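Local structure of RILP-like protein 2 (Mus musculus, 4KP3) at residues E[56-59]-E[60-63]; E[74-77]-E[78-82]; E[84-87]-E[88-91]. The protein takes part in cell shape and neuronal morphogenesis, supporting dendritic spines, and in protein transport, including transport away from primary cilia. All blocks are in the same frame, centred on the assembly; numbering follows the deposited sequence.

Contact 1: E[56-59]-E[60-63]; sequences RVTR and LQFK
The amide N of Gln61 gives the shortest hydrogen bond here, 2.8 Å to Val57 O. It is one of four successive i to i+4 bonds that make 56-63 two regular turns of alpha helix. Phe62 N donates to Thr58 O at 3.0 Å, and this bond is the straightest of the four, with an N-H...O angle of 166°. Lys63 N reaches Arg59 O at 3.1 Å. Leu60 N to Arg56 O is longer, at 3.2 Å, and the donor stands well above the carbonyl plane of Arg56.

Among side chains, Thr58 and Phe62 carry the contact. They lie side by side, one turn apart, and point the same way. The methyl CG2 of Thr58 sits 3.6 Å from Phe62 CE2 and nearly as close to CD2, so it lies against the CD2-CE2 bond. With OG1 at chi1 -51°, beside N, CG2 is left anti to the backbone N, where it lies against Phe62. OG1 makes a weak hydrogen bond to Asp54 O. The methyl CG2 of Thr58 also lies 3.9 Å from Gln61 OE1. Thr58 O comes 3.3 Å from Phe62 CD2, at an oblique angle to the ring.

The helix belongs to the RH1 domain, and its flanks have different neighbours. On the second subunit, Leu60 packs on Leu48, Val57 packs on Leu51, and Lys63 NZ forms a salt bridge with Glu47. Thr58, Gln61 and Phe62 pack instead against the chain of another protein in the assembly. This chemistry is consistent with one helix serving two interfaces: apolar residues with a charged edge for the second subunit, and a threonine methyl, an amide and an aromatic ring for the other protein.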
loop_
_atom_site.group_PDB
_atom_site.type_symbol
_atom_site.label_atom_id
_atom_site.label_comp_id
_atom_site.label_asym_id
_atom_site.label_seq_id
_atom_site.Cartn_x
_atom_site.Cartn_y
_atom_site.Cartn_z
ATOM N N ARG E 56 -10.442 -1.236 8.674
ATOM C CA ARG E 56 -10.080 -1.699 7.341
ATOM C C ARG E 56 -8.885 -0.924 6.785
ATOM O O ARG E 56 -8.236 -1.362 5.835
ATOM C CB ARG E 56 -11.279 -1.683 6.381
ATOM C CG ARG E 56 -12.045 -0.386 6.342
ATOM C CD ARG E 56 -13.223 -0.474 5.385
ATOM N NE ARG E 56 -13.911 0.810 5.280
ATOM C CZ ARG E 56 -14.816 1.108 4.353
ATOM N NH1 ARG E 56 -15.155 0.213 3.434
ATOM N NH2 ARG E 56 -15.380 2.308 4.346
ATOM N N VAL E 57 -8.584 0.223 7.386
ATOM C CA VAL E 57 -7.321 0.894 7.102
ATOM C C VAL E 57 -6.190 0.060 7.701
ATOM O O VAL E 57 -5.140 -0.120 7.082
ATOM C CB VAL E 57 -7.291 2.339 7.650
ATOM C CG1 VAL E 57 -5.865 2.883 7.690
ATOM C CG2 VAL E 57 -8.178 3.240 6.807
ATOM N N THR E 58 -6.430 -0.484 8.890
ATOM C CA THR E 58 -5.427 -1.293 9.574
ATOM C C THR E 58 -5.178 -2.622 8.857
ATOM O O THR E 58 -4.033 -3.062 8.738
ATOM C CB THR E 58 -5.800 -1.533 11.056
ATOM O OG1 THR E 58 -6.110 -0.284 11.680
ATOM C CG2 THR E 58 -4.650 -2.168 11.800
ATOM N N ARG E 59 -6.243 -3.259 8.379
ATOM C CA ARG E 59 -6.100 -4.477 7.584
ATOM C C ARG E 59 -5.281 -4.211 6.330
ATOM O O ARG E 59 -4.411 -5.005 5.968
ATOM C CB ARG E 59 -7.464 -5.050 7.205
ATOM C CG ARG E 59 -8.166 -5.736 8.356
ATOM C CD ARG E 59 -9.529 -6.261 7.958
ATOM N NE ARG E 59 -10.361 -6.486 9.137
ATOM C CZ ARG E 59 -11.599 -6.965 9.102
ATOM N NH1 ARG E 59 -12.155 -7.279 7.941
ATOM N NH2 ARG E 59 -12.279 -7.132 10.228
ATOM N N LEU E 60 -5.558 -3.089 5.675
ATOM C CA LEU E 60 -4.773 -2.670 4.515
ATOM C C LEU E 60 -3.318 -2.406 4.911
ATOM O O LEU E 60 -2.389 -2.758 4.182
ATOM C CB LEU E 60 -5.382 -1.419 3.878
ATOM C CG LEU E 60 -4.605 -0.815 2.707
ATOM C CD1 LEU E 60 -4.603 -1.761 1.512
ATOM C CD2 LEU E 60 -5.177 0.537 2.329
ATOM N N GLN E 61 -3.129 -1.800 6.079
ATOM C CA GLN E 61 -1.793 -1.490 6.584
ATOM C C GLN E 61 -0.921 -2.740 6.703
ATOM O O GLN E 61 0.190 -2.789 6.172
ATOM C CB GLN E 61 -1.891 -0.781 7.936
ATOM C CG GLN E 61 -0.569 -0.303 8.518
ATOM C CD GLN E 61 -0.736 0.235 9.930
ATOM O OE1 GLN E 61 -1.402 -0.380 10.761
ATOM N NE2 GLN E 61 -0.147 1.398 10.201
ATOM N N PHE E 62 -1.431 -3.759 7.384
ATOM C CA PHE E 62 -0.671 -4.990 7.554
ATOM C C PHE E 62 -0.525 -5.779 6.261
ATOM O O PHE E 62 0.397 -6.584 6.119
ATOM C CB PHE E 62 -1.251 -5.838 8.684
ATOM C CG PHE E 62 -0.936 -5.291 10.042
ATOM C CD1 PHE E 62 0.338 -5.431 10.573
ATOM C CD2 PHE E 62 -1.888 -4.596 10.769
ATOM C CE1 PHE E 62 0.647 -4.911 11.820
ATOM C CE2 PHE E 62 -1.584 -4.074 12.012
ATOM C CZ PHE E 62 -0.315 -4.233 12.540
ATOM N N LYS E 63 -1.422 -5.525 5.314
ATOM C CA LYS E 63 -1.318 -6.120 3.989
ATOM C C LYS E 63 -0.164 -5.453 3.230
ATOM O O LYS E 63 0.635 -6.124 2.575
ATOM C CB LYS E 63 -2.647 -5.971 3.241
ATOM C CG LYS E 63 -2.773 -6.832 2.009
ATOM C CD LYS E 63 -4.231 -7.180 1.725
ATOM C CE LYS E 63 -4.862 -7.897 2.910
ATOM N NZ LYS E 63 -6.260 -8.336 2.632
#

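Contact 2: E[74-77]-E[78-82]; sequences LVNE and GSLAV
The one side-chain to side-chain contact is a van der Waals one, between Asn76 and Leu80, one turn apart. They cross obliquely. Leu80 CD1 lies 3.8 Å from Asn76 OD1 and 4.0 Å from Asn76 ND2, so one methyl touches both ends of the amide. Asn76 CG is anti to the backbone N (chi1 -173°), which lays the amide beside Leu80 CD1. Leu80 CG lies beside its own N (chi1 -67°), which also brings it 3.4 Å from Asn76 O.

Backbone hydrogen bonds do the rest. Leu80 N donates to Asn76 O at 3.0 Å, almost straight at 173°. Ala81 N to Glu77 O is shorter, 2.9 Å. Ser79 N reaches Val75 O at 3.1 Å, and Gly78 N reaches Leu74 O at 3.2 Å, with the donor above the carbonyl plane.

All of this is regular alpha helix within the long helix 55-100 of the RH1 domain. Gly78 keeps helical backbone angles and adds no side chain to the surface. The way the helix meets its copy is consistent with a parallel coiled coil.

On the second subunit, Leu74 packs on Val75, Val75 on Leu74, and Val82 on its own counterpart. Within the chain, Val75 touches Thr34 and Val37 of helix 34-49, and Asn76 touches Thr34.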
loop_
_atom_site.group_PDB
_atom_site.type_symbol
_atom_site.label_atom_id
_atom_site.label_comp_id
_atom_site.label_asym_id
_atom_site.label_seq_id
_atom_site.Cartn_x
_atom_site.Cartn_y
_atom_site.Cartn_z
ATOM N N LEU E 74 13.199 -9.811 -1.852
ATOM C CA LEU E 74 13.650 -9.924 -3.241
ATOM C C LEU E 74 14.796 -8.969 -3.562
ATOM O O LEU E 74 15.717 -9.328 -4.295
ATOM C CB LEU E 74 12.490 -9.713 -4.220
ATOM C CG LEU E 74 11.456 -10.837 -4.266
ATOM C CD1 LEU E 74 10.450 -10.593 -5.373
ATOM C CD2 LEU E 74 12.137 -12.179 -4.449
ATOM N N VAL E 75 14.737 -7.757 -3.019
ATOM C CA VAL E 75 15.839 -6.812 -3.176
ATOM C C VAL E 75 17.096 -7.350 -2.487
ATOM O O VAL E 75 18.178 -7.363 -3.074
ATOM C CB VAL E 75 15.476 -5.406 -2.633
ATOM C CG1 VAL E 75 16.723 -4.523 -2.510
ATOM C CG2 VAL E 75 14.439 -4.740 -3.527
ATOM N N ASN E 76 16.937 -7.819 -1.251
ATOM C CA ASN E 76 18.059 -8.341 -0.466
ATOM C C ASN E 76 18.723 -9.569 -1.086
ATOM O O ASN E 76 19.941 -9.597 -1.265
ATOM C CB ASN E 76 17.612 -8.666 0.957
ATOM C CG ASN E 76 18.768 -9.055 1.855
ATOM O OD1 ASN E 76 19.813 -8.405 1.864
ATOM N ND2 ASN E 76 18.588 -10.128 2.612
ATOM N N GLU E 77 17.914 -10.580 -1.400
ATOM C CA GLU E 77 18.382 -11.796 -2.061
ATOM C C GLU E 77 19.177 -11.498 -3.324
ATOM O O GLU E 77 20.286 -12.001 -3.503
ATOM C CB GLU E 77 17.193 -12.688 -2.429
ATOM C CG GLU E 77 16.477 -13.277 -1.234
ATOM C CD GLU E 77 17.408 -14.075 -0.347
ATOM O OE1 GLU E 77 18.183 -14.890 -0.888
ATOM O OE2 GLU E 77 17.371 -13.878 0.887
ATOM N N GLY E 78 18.596 -10.681 -4.198
ATOM C CA GLY E 78 19.222 -10.331 -5.459
ATOM C C GLY E 78 20.576 -9.666 -5.292
ATOM O O GLY E 78 21.538 -10.027 -5.966
ATOM N N SER E 79 20.647 -8.697 -4.387
ATOM C CA SER E 79 21.890 -7.986 -4.120
ATOM C C SER E 79 22.974 -8.908 -3.549
ATOM O O SER E 79 24.113 -8.899 -4.016
ATOM C CB SER E 79 21.636 -6.802 -3.182
ATOM O OG SER E 79 22.842 -6.147 -2.837
ATOM N N LEU E 80 22.621 -9.708 -2.547
ATOM C CA LEU E 80 23.579 -10.646 -1.962
ATOM C C LEU E 80 24.079 -11.683 -2.976
ATOM O O LEU E 80 25.283 -11.920 -3.088
ATOM C CB LEU E 80 22.988 -11.338 -0.733
ATOM C CG LEU E 80 22.719 -10.460 0.493
ATOM C CD1 LEU E 80 22.265 -11.302 1.675
ATOM C CD2 LEU E 80 23.946 -9.637 0.863
ATOM N N ALA E 81 23.159 -12.294 -3.719
ATOM C CA ALA E 81 23.541 -13.296 -4.711
ATOM C C ALA E 81 24.441 -12.707 -5.802
ATOM O O ALA E 81 25.471 -13.288 -6.143
ATOM C CB ALA E 81 22.308 -13.962 -5.320
ATOM N N VAL E 82 24.057 -11.549 -6.336
ATOM C CA VAL E 82 24.862 -10.877 -7.353
ATOM C C VAL E 82 26.255 -10.540 -6.826
ATOM O O VAL E 82 27.250 -10.751 -7.516
ATOM C CB VAL E 82 24.175 -9.598 -7.893
ATOM C CG1 VAL E 82 25.178 -8.695 -8.595
ATOM C CG2 VAL E 82 23.044 -9.962 -8.845
#

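Contact 3: E[84-87]-E[88-91]; sequences ELRM and ERDN
Glu84 meets Glu88 one turn further along the same helix, which belongs to the RH1 domain and pairs with a second subunit in a way consistent with a parallel coiled coil. Their OE2 atoms lie 3.7 Å apart, with the carboxylate planes turned 41° from each other. These like charges probably disfavour each other, but Glu88 OE1 has a salt bridge to Arg89 of the second subunit. Glu84 O accepts Glu88 N.

Leu85 O accepts Arg89 N at 2.9 Å. Leu85 CD2 lies 4.1 Å from Glu88 OE2, and the Leu85 side chain packs on Arg89 of the second subunit.

Arg86 runs beside Arg89 in the same direction. Arg89 NH2 comes to the edge of the Arg86 guanidinium, 4.2 Å from Arg86 NE. Arg89 bends at chi2 (-85°) and chi3, which sets NE beside Asp90 OD1, 3.0 Å away, in a salt bridge. A leucine in place of Arg89 would probably leave Asp90 without its cationic mate and remove a weak, long ion pair to Glu88 of the second subunit. Arg86 O accepts Asp90 N.

Met87 O receives Asn91 N at 2.8 Å, nearly straight at 173°.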
loop_
_atom_site.group_PDB
_atom_site.type_symbol
_atom_site.label_atom_id
_atom_site.label_comp_id
_atom_site.label_asym_id
_atom_site.label_seq_id
_atom_site.Cartn_x
_atom_site.Cartn_y
_atom_site.Cartn_z
ATOM N N GLU E 84 28.022 -11.980 -4.297
ATOM C CA GLU E 84 28.835 -13.173 -4.066
ATOM C C GLU E 84 29.328 -13.770 -5.379
ATOM O O GLU E 84 30.491 -14.166 -5.495
ATOM C CB GLU E 84 28.074 -14.224 -3.249
ATOM C CG GLU E 84 28.744 -15.598 -3.226
ATOM C CD GLU E 84 30.147 -15.580 -2.617
ATOM O OE1 GLU E 84 30.370 -14.836 -1.638
ATOM O OE2 GLU E 84 31.028 -16.315 -3.115
ATOM N N LEU E 85 28.448 -13.816 -6.374
ATOM C CA LEU E 85 28.834 -14.324 -7.684
ATOM C C LEU E 85 29.882 -13.430 -8.348
ATOM O O LEU E 85 30.752 -13.925 -9.062
ATOM C CB LEU E 85 27.610 -14.532 -8.586
ATOM C CG LEU E 85 26.911 -15.884 -8.406
ATOM C CD1 LEU E 85 25.576 -15.934 -9.135
ATOM C CD2 LEU E 85 27.813 -17.025 -8.870
ATOM N N ARG E 86 29.818 -12.124 -8.095
ATOM C CA ARG E 86 30.796 -11.193 -8.668
ATOM C C ARG E 86 32.211 -11.447 -8.157
ATOM O O ARG E 86 33.154 -11.496 -8.946
ATOM C CB ARG E 86 30.391 -9.732 -8.440
ATOM C CG ARG E 86 29.218 -9.295 -9.299
ATOM C CD ARG E 86 29.434 -7.938 -9.940
ATOM N NE ARG E 86 28.609 -7.787 -11.139
ATOM C CZ ARG E 86 27.474 -7.100 -11.192
ATOM N NH1 ARG E 86 27.020 -6.475 -10.113
ATOM N NH2 ARG E 86 26.795 -7.029 -12.331
ATOM N N MET E 87 32.353 -11.610 -6.844
ATOM C CA MET E 87 33.647 -11.936 -6.246
ATOM C C MET E 87 34.204 -13.229 -6.819
ATOM O O MET E 87 35.344 -13.283 -7.283
ATOM C CB MET E 87 33.514 -12.093 -4.734
ATOM C CG MET E 87 33.346 -10.799 -3.967
ATOM S SD MET E 87 33.525 -11.091 -2.195
ATOM C CE MET E 87 32.434 -12.493 -2.006
ATOM N N GLU E 88 33.382 -14.270 -6.775
ATOM C CA GLU E 88 33.763 -15.588 -7.261
ATOM C C GLU E 88 34.232 -15.511 -8.704
ATOM O O GLU E 88 35.265 -16.074 -9.066
ATOM C CB GLU E 88 32.564 -16.519 -7.172
ATOM C CG GLU E 88 32.862 -17.863 -6.579
ATOM C CD GLU E 88 31.647 -18.755 -6.591
ATOM O OE1 GLU E 88 31.773 -19.916 -7.032
ATOM O OE2 GLU E 88 30.565 -18.289 -6.168
ATOM N N ARG E 89 33.460 -14.800 -9.519
ATOM C CA ARG E 89 33.763 -14.622 -10.931
ATOM C C ARG E 89 35.071 -13.854 -11.127
ATOM O O ARG E 89 35.880 -14.218 -11.981
ATOM C CB ARG E 89 32.591 -13.914 -11.627
ATOM C CG ARG E 89 32.628 -13.918 -13.146
ATOM C CD ARG E 89 33.468 -12.774 -13.695
ATOM N NE ARG E 89 33.175 -11.511 -13.024
ATOM C CZ ARG E 89 32.273 -10.632 -13.451
ATOM N NH1 ARG E 89 31.580 -10.885 -14.552
ATOM N NH2 ARG E 89 32.066 -9.504 -12.781
ATOM N N ASP E 90 35.275 -12.791 -10.354
ATOM C CA ASP E 90 36.517 -12.024 -10.451
ATOM C C ASP E 90 37.717 -12.890 -10.077
ATOM O O ASP E 90 38.723 -12.914 -10.789
ATOM C CB ASP E 90 36.477 -10.777 -9.561
ATOM C CG ASP E 90 35.421 -9.776 -9.994
ATOM O OD1 ASP E 90 34.920 -9.890 -11.133
ATOM O OD2 ASP E 90 35.094 -8.873 -9.191
ATOM N N ASN E 91 37.598 -13.606 -8.962
ATOM C CA ASN E 91 38.664 -14.492 -8.511
ATOM C C ASN E 91 38.965 -15.605 -9.515
ATOM O O ASN E 91 40.127 -15.922 -9.773
ATOM C CB ASN E 91 38.341 -15.077 -7.131
ATOM C CG ASN E 91 38.474 -14.051 -6.012
ATOM O OD1 ASN E 91 39.377 -13.211 -6.025
ATOM N ND2 ASN E 91 37.574 -14.121 -5.036
#

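How the contacts relate
The three contacts lie in series on the single helix 55-100 of the RH1 domain: contact 1, then contact 2, then contact 3. The centres of contacts 1 and 2 are about 28 Å apart, with nearest atoms about 13 Å apart. Contacts 2 and 3 are closer, with centres about 14 Å apart, and their segments all but adjoin, with one residue between. Contacts 1 and 3 sit on opposite sides of the chain's centre, their centres about 42 Å apart. Contact 2, near the middle, also touches helix 34-49. Each contact reaches the second subunit. The subunits thus meet along much of the helix, consistent with a dimer interface spread over it, while contact 1 also meets another protein.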